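Local coordinates for putative branched chain amino acid ABC transporter, periplasmic amino acid-binding protein (Brucella ovis, PDB 4XFK) that probably serves as the periplasmic substrate-binding component of an ABC transport system for branched-chain and related amino acids, at residues Ala79-Gly85 and Val110-Gly116; Thr95-Arg99 and Lys126-His131; Ala15-Ser21 and Leu56-Gln61. The protein carries 1 engineered substitution. All coordinates share one frame; numbering follows the deposited sequence.

Contact 1: residues Ala79-Gly85 and Val110-Gly116; sequences AQIIVQG and VLYLNLG. With NA (sodium ion), chain D.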
# COMPACT_ATOMS: atom_id res chain seq x y z
N ALA A 79 10.40 11.34 -18.44
CA ALA A 79 9.29 11.02 -17.56
C ALA A 79 8.86 12.27 -16.79
O ALA A 79 9.69 12.95 -16.19
CB ALA A 79 9.66 9.91 -16.59
N GLN A 80 7.56 12.56 -16.81
CA GLN A 80 7.01 13.66 -16.01
C GLN A 80 6.42 13.13 -14.71
O GLN A 80 6.06 13.90 -13.82
CB GLN A 80 5.92 14.42 -16.77
CG GLN A 80 6.31 14.92 -18.15
CD GLN A 80 5.79 14.00 -19.24
OE1 GLN A 80 5.48 12.83 -18.99
NE2 GLN A 80 5.70 14.51 -20.46
N ILE A 81 6.29 11.81 -14.62
CA ILE A 81 5.67 11.14 -13.48
C ILE A 81 6.49 9.90 -13.12
O ILE A 81 6.89 9.13 -14.00
CB ILE A 81 4.22 10.71 -13.79
CG1 ILE A 81 3.42 11.90 -14.31
CG2 ILE A 81 3.56 10.07 -12.56
CD1 ILE A 81 1.96 11.63 -14.46
N ILE A 82 6.74 9.75 -11.82
CA ILE A 82 7.41 8.58 -11.26
C ILE A 82 6.40 7.82 -10.41
O ILE A 82 5.72 8.43 -9.58
CB ILE A 82 8.56 9.01 -10.32
CG1 ILE A 82 9.56 9.93 -11.05
CG2 ILE A 82 9.25 7.79 -9.69
CD1 ILE A 82 10.28 9.27 -12.20
N VAL A 83 6.32 6.51 -10.60
CA VAL A 83 5.45 5.66 -9.80
C VAL A 83 6.27 4.57 -9.10
O VAL A 83 7.15 3.96 -9.72
CB VAL A 83 4.40 4.99 -10.70
CG1 VAL A 83 3.67 3.91 -9.96
CG2 VAL A 83 3.44 6.04 -11.27
N GLN A 84 5.97 4.34 -7.82
CA GLN A 84 6.68 3.35 -7.02
C GLN A 84 5.83 3.06 -5.79
O GLN A 84 5.01 3.90 -5.39
CB GLN A 84 8.07 3.88 -6.62
CG GLN A 84 8.91 2.92 -5.76
CD GLN A 84 8.68 3.11 -4.27
OE1 GLN A 84 7.98 4.04 -3.85
NE2 GLN A 84 9.26 2.22 -3.46
N GLY A 85 6.00 1.89 -5.18
CA GLY A 85 5.30 1.60 -3.94
C GLY A 85 5.80 0.48 -3.05
O GLY A 85 5.26 0.29 -1.96
N VAL A 110 8.28 17.35 -11.68
CA VAL A 110 7.97 15.93 -11.83
C VAL A 110 7.07 15.50 -10.67
O VAL A 110 7.26 15.93 -9.53
CB VAL A 110 9.29 15.11 -11.85
CG1 VAL A 110 9.02 13.61 -11.75
CG2 VAL A 110 10.10 15.44 -13.10
N LEU A 111 6.07 14.68 -10.98
CA LEU A 111 5.16 14.14 -9.97
C LEU A 111 5.62 12.77 -9.49
O LEU A 111 6.07 11.95 -10.28
CB LEU A 111 3.76 13.98 -10.55
CG LEU A 111 2.87 15.21 -10.63
CD1 LEU A 111 1.75 14.99 -11.62
CD2 LEU A 111 2.32 15.52 -9.24
N TYR A 112 5.47 12.53 -8.19
CA TYR A 112 5.69 11.20 -7.64
C TYR A 112 4.34 10.66 -7.16
O TYR A 112 3.75 11.16 -6.19
CB TYR A 112 6.72 11.26 -6.50
CG TYR A 112 6.90 9.98 -5.70
CD1 TYR A 112 6.69 8.72 -6.26
CD2 TYR A 112 7.28 10.05 -4.36
CE1 TYR A 112 6.84 7.57 -5.50
CE2 TYR A 112 7.43 8.92 -3.61
CZ TYR A 112 7.21 7.69 -4.17
OH TYR A 112 7.36 6.58 -3.38
N LEU A 113 3.82 9.67 -7.89
CA LEU A 113 2.62 8.96 -7.46
C LEU A 113 3.04 7.75 -6.65
O LEU A 113 3.55 6.76 -7.18
CB LEU A 113 1.78 8.53 -8.66
CG LEU A 113 1.44 9.63 -9.67
CD1 LEU A 113 0.55 9.04 -10.75
CD2 LEU A 113 0.77 10.83 -9.01
N ASN A 114 2.85 7.86 -5.35
CA ASN A 114 3.22 6.82 -4.41
C ASN A 114 2.04 5.88 -4.28
O ASN A 114 1.01 6.21 -3.70
CB ASN A 114 3.60 7.50 -3.10
CG ASN A 114 3.72 6.52 -1.95
OD1 ASN A 114 3.62 5.31 -2.12
ND2 ASN A 114 3.94 7.06 -0.75
N LEU A 115 2.17 4.69 -4.85
CA LEU A 115 1.06 3.76 -4.88
C LEU A 115 1.08 2.74 -3.76
O LEU A 115 0.24 1.82 -3.75
CB LEU A 115 1.00 3.02 -6.23
CG LEU A 115 0.75 3.88 -7.48
CD1 LEU A 115 0.62 3.00 -8.71
CD2 LEU A 115 -0.49 4.75 -7.33
N GLY A 116 2.00 2.86 -2.81
CA GLY A 116 2.01 1.90 -1.72
C GLY A 116 3.12 1.93 -0.70
O GLY A 116 3.26 0.96 0.06
NA NA D . 3.91 -1.09 -0.69
O HOH W 1 2.44 -1.93 0.81
O HOH W 2 5.30 -2.79 -0.36
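Ile81-Gln84 and Leu111-Asn114 run side by side as neighbouring parallel strands of one beta-alpha-beta unit, joined by helix 88-104, in the five-stranded parallel sheet of a periplasmic binding protein lobe. The backbone ladder alternates as parallel pairing requires: Leu111 N donates to Gln80 O, Ile82 N to Leu111 O, Leu113 N to Ile82 O and Leu115 N to Gln84 O, while the bond from Gln84 N to Leu113 O is weak. On one face the CG2 branch of Ile81 lies 3.6 Å from Leu113 CG, and Val83 CG1 presses tightly against Leu115 CD1 at 3.4 Å.

The other face illustrates how a polar chain can be tied down within a sheet. Gln84 CB rests 4.0 Å from Tyr112 CE1. Its CG lies beside Val17 and Glu18 of the adjoining strand, and the chain then bends at chi2 (-89°) to CD, which carries OE1 to the phenol hydroxyl and NE2 away to Ser87 O. Gln84 OE1 accepts from Tyr112 OH at 2.7 Å, the amide and ring planes standing 42° apart. The phenol is located further by Ile82 O in the ring plane at its edge and by Asn114 CB against one face, toward the rim.

Past the strands Asn114 OD1 accepts from Gly116 N, an Asx turn, and also from Ala117 N. The two strand ends converge on sodium, with Tyr31 and two waters completing the site: Gly85 O and Gly116 O, themselves 2.9 Å apart, each bind the ion at 2.3 Å.

Contact 2: residues Thr95-Arg99 and Lys126-His131; sequences TEDVR and KCHFYH
The imidazole of His128 is sandwiched with Arg99 on one side. Arg99 CB stands 3.8 Å from the ring centroid and 4° off the ring normal, a CH-pi contact, while His131 CB lies against the opposite face, nearer the rim. With its faces flanked in this way, the ring presents its NE2 edge to the helix: NE2 donates to Thr95 OG1 at 2.8 Å, the oxygen lying 17° out of the ring plane. Thr95 OG1 is turned opposite its own backbone nitrogen (chi1 -152°), a rotation that brings the hydroxyl to the histidine.

The hydroxyl thus accepts from the loop histidine, while Thr95 OG1 donates to a water oxygen 2.7 Å away that bridges to Lys126 O. In one of the two conformers deposited for Glu96 and for Lys126, the aliphatic part of Lys126 crosses Glu96 at about a right angle, Lys126 CG lying 3.6 Å from Glu96 OE2. In the same conformers the lysine's NZ turns to Glu121, and Glu96 OE1 takes both NE and NH2 of Arg99, side-on in the guanidinium plane.

The loop leads from strand 111-114 into edge strand 131-133, and it packs against helix 88-104, whose Thr95 also touches Tyr112 of the sheet.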
# COMPACT_ATOMS: atom_id res chain seq x y z
N THR A 95 11.09 10.50 -2.98
CA THR A 95 10.34 11.71 -2.71
C THR A 95 11.26 12.92 -2.51
O THR A 95 10.94 14.02 -2.99
CB THR A 95 9.34 11.53 -1.54
OG1 THR A 95 8.25 12.43 -1.74
CG2 THR A 95 9.97 11.79 -0.17
N GLU A 96 12.40 12.71 -1.87
CA GLU A 96 13.34 13.80 -1.63
C GLU A 96 14.04 14.23 -2.90
O GLU A 96 14.21 15.42 -3.16
CB GLU A 96 14.35 13.44 -0.54
CG GLU A 96 13.80 13.56 0.87
CD GLU A 96 13.24 14.94 1.16
OE1 GLU A 96 13.98 15.93 0.99
OE2 GLU A 96 12.05 15.03 1.54
N ASP A 97 14.45 13.25 -3.71
CA ASP A 97 15.09 13.57 -4.99
C ASP A 97 14.14 14.32 -5.92
O ASP A 97 14.56 15.27 -6.60
CB ASP A 97 15.62 12.31 -5.66
CG ASP A 97 16.82 11.72 -4.94
OD1 ASP A 97 17.40 12.42 -4.07
OD2 ASP A 97 17.18 10.56 -5.23
N VAL A 98 12.87 13.92 -5.94
CA VAL A 98 11.88 14.63 -6.75
C VAL A 98 11.65 16.05 -6.21
O VAL A 98 11.61 17.02 -6.98
CB VAL A 98 10.55 13.85 -6.84
CG1 VAL A 98 9.46 14.73 -7.42
CG2 VAL A 98 10.77 12.59 -7.69
N ARG A 99 11.52 16.18 -4.90
CA ARG A 99 11.31 17.49 -4.29
C ARG A 99 12.46 18.44 -4.62
O ARG A 99 12.24 19.61 -5.00
CB ARG A 99 11.14 17.38 -2.77
CG ARG A 99 10.79 18.71 -2.12
CD ARG A 99 10.75 18.60 -0.60
NE ARG A 99 12.07 18.29 -0.08
CZ ARG A 99 13.02 19.19 0.12
NH1 ARG A 99 12.78 20.47 -0.14
NH2 ARG A 99 14.21 18.81 0.59
N LYS A 126 7.99 14.67 5.43
CA LYS A 126 8.49 14.72 4.06
C LYS A 126 7.40 15.07 3.04
O LYS A 126 7.62 14.97 1.84
CB LYS A 126 9.15 13.40 3.66
CG LYS A 126 10.52 13.18 4.28
CD LYS A 126 11.23 12.00 3.63
CE LYS A 126 12.66 11.88 4.11
NZ LYS A 126 12.73 11.77 5.59
N CYS A 127 6.24 15.48 3.51
CA CYS A 127 5.13 15.90 2.65
C CYS A 127 5.55 17.04 1.73
O CYS A 127 6.20 17.99 2.19
CB CYS A 127 3.97 16.36 3.55
SG CYS A 127 2.60 17.17 2.73
N HIS A 128 5.20 16.96 0.45
CA HIS A 128 5.36 18.09 -0.46
C HIS A 128 4.33 18.00 -1.57
O HIS A 128 3.67 16.96 -1.74
CB HIS A 128 6.79 18.21 -1.01
CG HIS A 128 7.23 17.03 -1.82
ND1 HIS A 128 7.17 17.01 -3.21
CD2 HIS A 128 7.74 15.83 -1.45
CE1 HIS A 128 7.63 15.85 -3.64
NE2 HIS A 128 7.98 15.12 -2.60
N PHE A 129 4.19 19.09 -2.31
CA PHE A 129 3.08 19.24 -3.24
C PHE A 129 3.09 18.22 -4.37
O PHE A 129 2.05 17.82 -4.87
CB PHE A 129 3.05 20.66 -3.79
CG PHE A 129 1.90 20.93 -4.72
CD1 PHE A 129 0.63 21.17 -4.23
CD2 PHE A 129 2.10 20.94 -6.09
CE1 PHE A 129 -0.43 21.42 -5.10
CE2 PHE A 129 1.06 21.19 -6.96
CZ PHE A 129 -0.21 21.43 -6.47
N TYR A 130 4.28 17.77 -4.78
CA TYR A 130 4.38 16.90 -5.95
C TYR A 130 4.47 15.42 -5.61
O TYR A 130 4.71 14.59 -6.48
CB TYR A 130 5.51 17.36 -6.88
CG TYR A 130 5.21 18.70 -7.53
CD1 TYR A 130 4.43 18.77 -8.68
CD2 TYR A 130 5.66 19.89 -6.97
CE1 TYR A 130 4.13 20.00 -9.27
CE2 TYR A 130 5.36 21.12 -7.55
CZ TYR A 130 4.60 21.17 -8.69
OH TYR A 130 4.30 22.39 -9.26
N HIS A 131 4.26 15.09 -4.33
CA HIS A 131 4.03 13.72 -3.90
C HIS A 131 2.55 13.53 -3.57
O HIS A 131 1.92 14.39 -2.93
CB HIS A 131 4.89 13.38 -2.67
CG HIS A 131 4.41 12.16 -1.91
ND1 HIS A 131 3.54 12.25 -0.85
CD2 HIS A 131 4.69 10.84 -2.06
CE1 HIS A 131 3.28 11.04 -0.38
NE2 HIS A 131 3.97 10.17 -1.10
O HOH W 3 6.72 12.74 0.44

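Contact 3: residues Ala15-Ser21 and Leu56-Gln61; sequences ALVETLS and LEYDNQ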
# COMPACT_ATOMS: atom_id res chain seq x y z
N ALA A 15 7.14 6.74 -15.48
CA ALA A 15 8.19 5.80 -15.13
C ALA A 15 7.84 4.98 -13.90
O ALA A 15 7.55 5.52 -12.85
CB ALA A 15 9.49 6.54 -14.89
N LEU A 16 7.89 3.66 -14.05
CA LEU A 16 7.71 2.74 -12.94
C LEU A 16 9.09 2.34 -12.44
O LEU A 16 9.87 1.71 -13.17
CB LEU A 16 6.93 1.50 -13.40
CG LEU A 16 6.76 0.39 -12.37
CD1 LEU A 16 5.94 0.86 -11.18
CD2 LEU A 16 6.12 -0.84 -13.01
N VAL A 17 9.41 2.75 -11.22
CA VAL A 17 10.71 2.44 -10.65
C VAL A 17 10.49 1.44 -9.53
O VAL A 17 10.03 1.78 -8.44
CB VAL A 17 11.40 3.71 -10.10
CG1 VAL A 17 12.74 3.37 -9.46
CG2 VAL A 17 11.56 4.75 -11.21
N GLU A 18 10.80 0.18 -9.81
CA GLU A 18 10.43 -0.92 -8.93
C GLU A 18 11.42 -2.06 -9.03
O GLU A 18 12.23 -2.12 -9.95
CB GLU A 18 9.03 -1.46 -9.28
CG GLU A 18 7.92 -0.81 -8.49
CD GLU A 18 8.07 -1.03 -6.99
OE1 GLU A 18 8.79 -1.98 -6.60
OE2 GLU A 18 7.48 -0.26 -6.21
N THR A 19 11.36 -2.98 -8.07
CA THR A 19 12.09 -4.23 -8.18
C THR A 19 11.34 -5.14 -9.15
O THR A 19 10.27 -5.63 -8.82
CB THR A 19 12.21 -4.93 -6.82
OG1 THR A 19 12.66 -3.98 -5.84
CG2 THR A 19 13.18 -6.11 -6.90
N LEU A 20 11.90 -5.34 -10.34
CA LEU A 20 11.13 -5.94 -11.43
C LEU A 20 11.69 -7.27 -11.93
O LEU A 20 11.18 -7.85 -12.89
CB LEU A 20 10.97 -4.95 -12.59
CG LEU A 20 10.12 -3.72 -12.24
CD1 LEU A 20 10.19 -2.68 -13.35
CD2 LEU A 20 8.68 -4.12 -11.93
N SER A 21 12.74 -7.77 -11.28
CA SER A 21 13.28 -9.07 -11.64
C SER A 21 13.97 -9.69 -10.44
O SER A 21 14.36 -9.00 -9.50
CB SER A 21 14.27 -8.98 -12.81
OG SER A 21 15.45 -8.28 -12.45
N LEU A 56 7.33 3.62 -18.91
CA LEU A 56 8.77 3.40 -18.92
C LEU A 56 9.17 2.68 -17.65
O LEU A 56 9.04 3.21 -16.55
CB LEU A 56 9.50 4.74 -18.99
CG LEU A 56 9.15 5.69 -20.14
CD1 LEU A 56 10.02 6.94 -20.06
CD2 LEU A 56 9.29 4.99 -21.49
N GLU A 57 9.66 1.46 -17.78
CA GLU A 57 9.98 0.66 -16.60
C GLU A 57 11.47 0.70 -16.28
O GLU A 57 12.30 0.61 -17.19
CB GLU A 57 9.53 -0.78 -16.82
CG GLU A 57 8.02 -0.93 -17.02
CD GLU A 57 7.62 -2.35 -17.37
OE1 GLU A 57 7.67 -3.22 -16.47
OE2 GLU A 57 7.25 -2.61 -18.53
N TYR A 58 11.78 0.85 -15.00
CA TYR A 58 13.16 0.86 -14.51
C TYR A 58 13.31 -0.13 -13.37
O TYR A 58 12.80 0.08 -12.27
CB TYR A 58 13.57 2.27 -14.05
CG TYR A 58 13.53 3.27 -15.17
CD1 TYR A 58 12.34 3.88 -15.52
CD2 TYR A 58 14.67 3.59 -15.90
CE1 TYR A 58 12.28 4.78 -16.58
CE2 TYR A 58 14.62 4.49 -16.95
CZ TYR A 58 13.42 5.07 -17.28
OH TYR A 58 13.34 5.97 -18.32
N ASP A 59 13.99 -1.23 -13.65
CA ASP A 59 14.23 -2.28 -12.68
C ASP A 59 15.29 -1.81 -11.69
O ASP A 59 16.45 -1.64 -12.04
CB ASP A 59 14.70 -3.53 -13.43
CG ASP A 59 14.88 -4.75 -12.54
OD1 ASP A 59 14.54 -4.70 -11.33
OD2 ASP A 59 15.37 -5.77 -13.08
N ASN A 60 14.86 -1.58 -10.45
CA ASN A 60 15.75 -1.11 -9.40
C ASN A 60 16.20 -2.29 -8.55
O ASN A 60 15.41 -2.83 -7.76
CB ASN A 60 15.08 -0.07 -8.52
CG ASN A 60 15.95 0.34 -7.35
OD1 ASN A 60 17.18 0.26 -7.44
ND2 ASN A 60 15.34 0.75 -6.24
N GLN A 61 17.46 -2.67 -8.69
CA GLN A 61 18.01 -3.81 -7.96
C GLN A 61 18.81 -3.38 -6.74
O GLN A 61 19.33 -4.22 -6.01
CB GLN A 61 18.90 -4.63 -8.89
CG GLN A 61 18.11 -5.35 -9.96
CD GLN A 61 17.32 -6.52 -9.39
OE1 GLN A 61 17.87 -7.33 -8.64
NE2 GLN A 61 16.05 -6.60 -9.73
O HOH W 4 12.32 0.99 -6.54
O HOH W 5 12.97 -1.15 -5.45
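Ala15-Glu18 and Leu56-Asp59 belong to the parallel strands 13-18 and 54-59 of a beta-alpha-beta unit whose connection carries helix 26-44, and the second of them is the outermost strand of the sheet at this side. The ladder runs Leu16 N to Leu56 O, Tyr58 N to Leu16 O, Glu18 N to Tyr58 O and Asn60 N to Glu18 O, the last short at 2.7 Å. Ala15 CB meets Tyr58 CE1 at 3.7 Å, and the tyrosine hydroxyl is bonded to Asp77. On the other face Leu20 CD1 lies 4.0 Å from Glu57 CB, with Arg32 pairing with the Glu57 carboxylate.

At and beyond the strand ends the two segments are tied by side chains. Asp59, its carboxylate swung opposite the backbone nitrogen (chi1 -175°), reaches back to Leu20 and Ser21. OD1 accepts from Leu20 N at 2.9 Å, approached steeply from above the carboxylate plane, and from Gln61 NE2, also at 2.9 Å, on the opposite face. OD2 uses its syn lone pair for Ser21 OG, 2.6 Å away. Gln61 NE2 donates a second time, to Ser21 O at 2.9 Å, so a single amide nitrogen joins both segments. A water also links Val17 O to Asn60 ND2, which bonds Gly63 O as well.

Three donors on one carboxylate would be expected to favour its charged form and to fix its rotation, so that the loop after strand 13-18 is held to the edge strand by polar bonds where the backbone ladder has run out.

Contacts 1 and 3 pair strands of one parallel sheet, and contact 2 joins the helix and loop beside it. Contacts 1 and 3, with centres 12 Å apart, meet through strand 13-18: Val83 N lies 2.7 Å from Ala15 O, and Gly85 N lies 2.8 Å from Glu18 OE2, a probable hydrogen bond to a sodium-binding residue, Glu18 OE1 bonding Ser86. Contacts 1 and 2, 10 Å between centres, join on the other flank, where Tyr112 N approaches Tyr130 O at 2.8 Å and Asn114 ND2 approaches His131 NE2 at 3.1 Å. Contacts 2 and 3 do not touch. The side chain of Glu18 in contact 3 is about 7 Å from the sodium ion of contact 1.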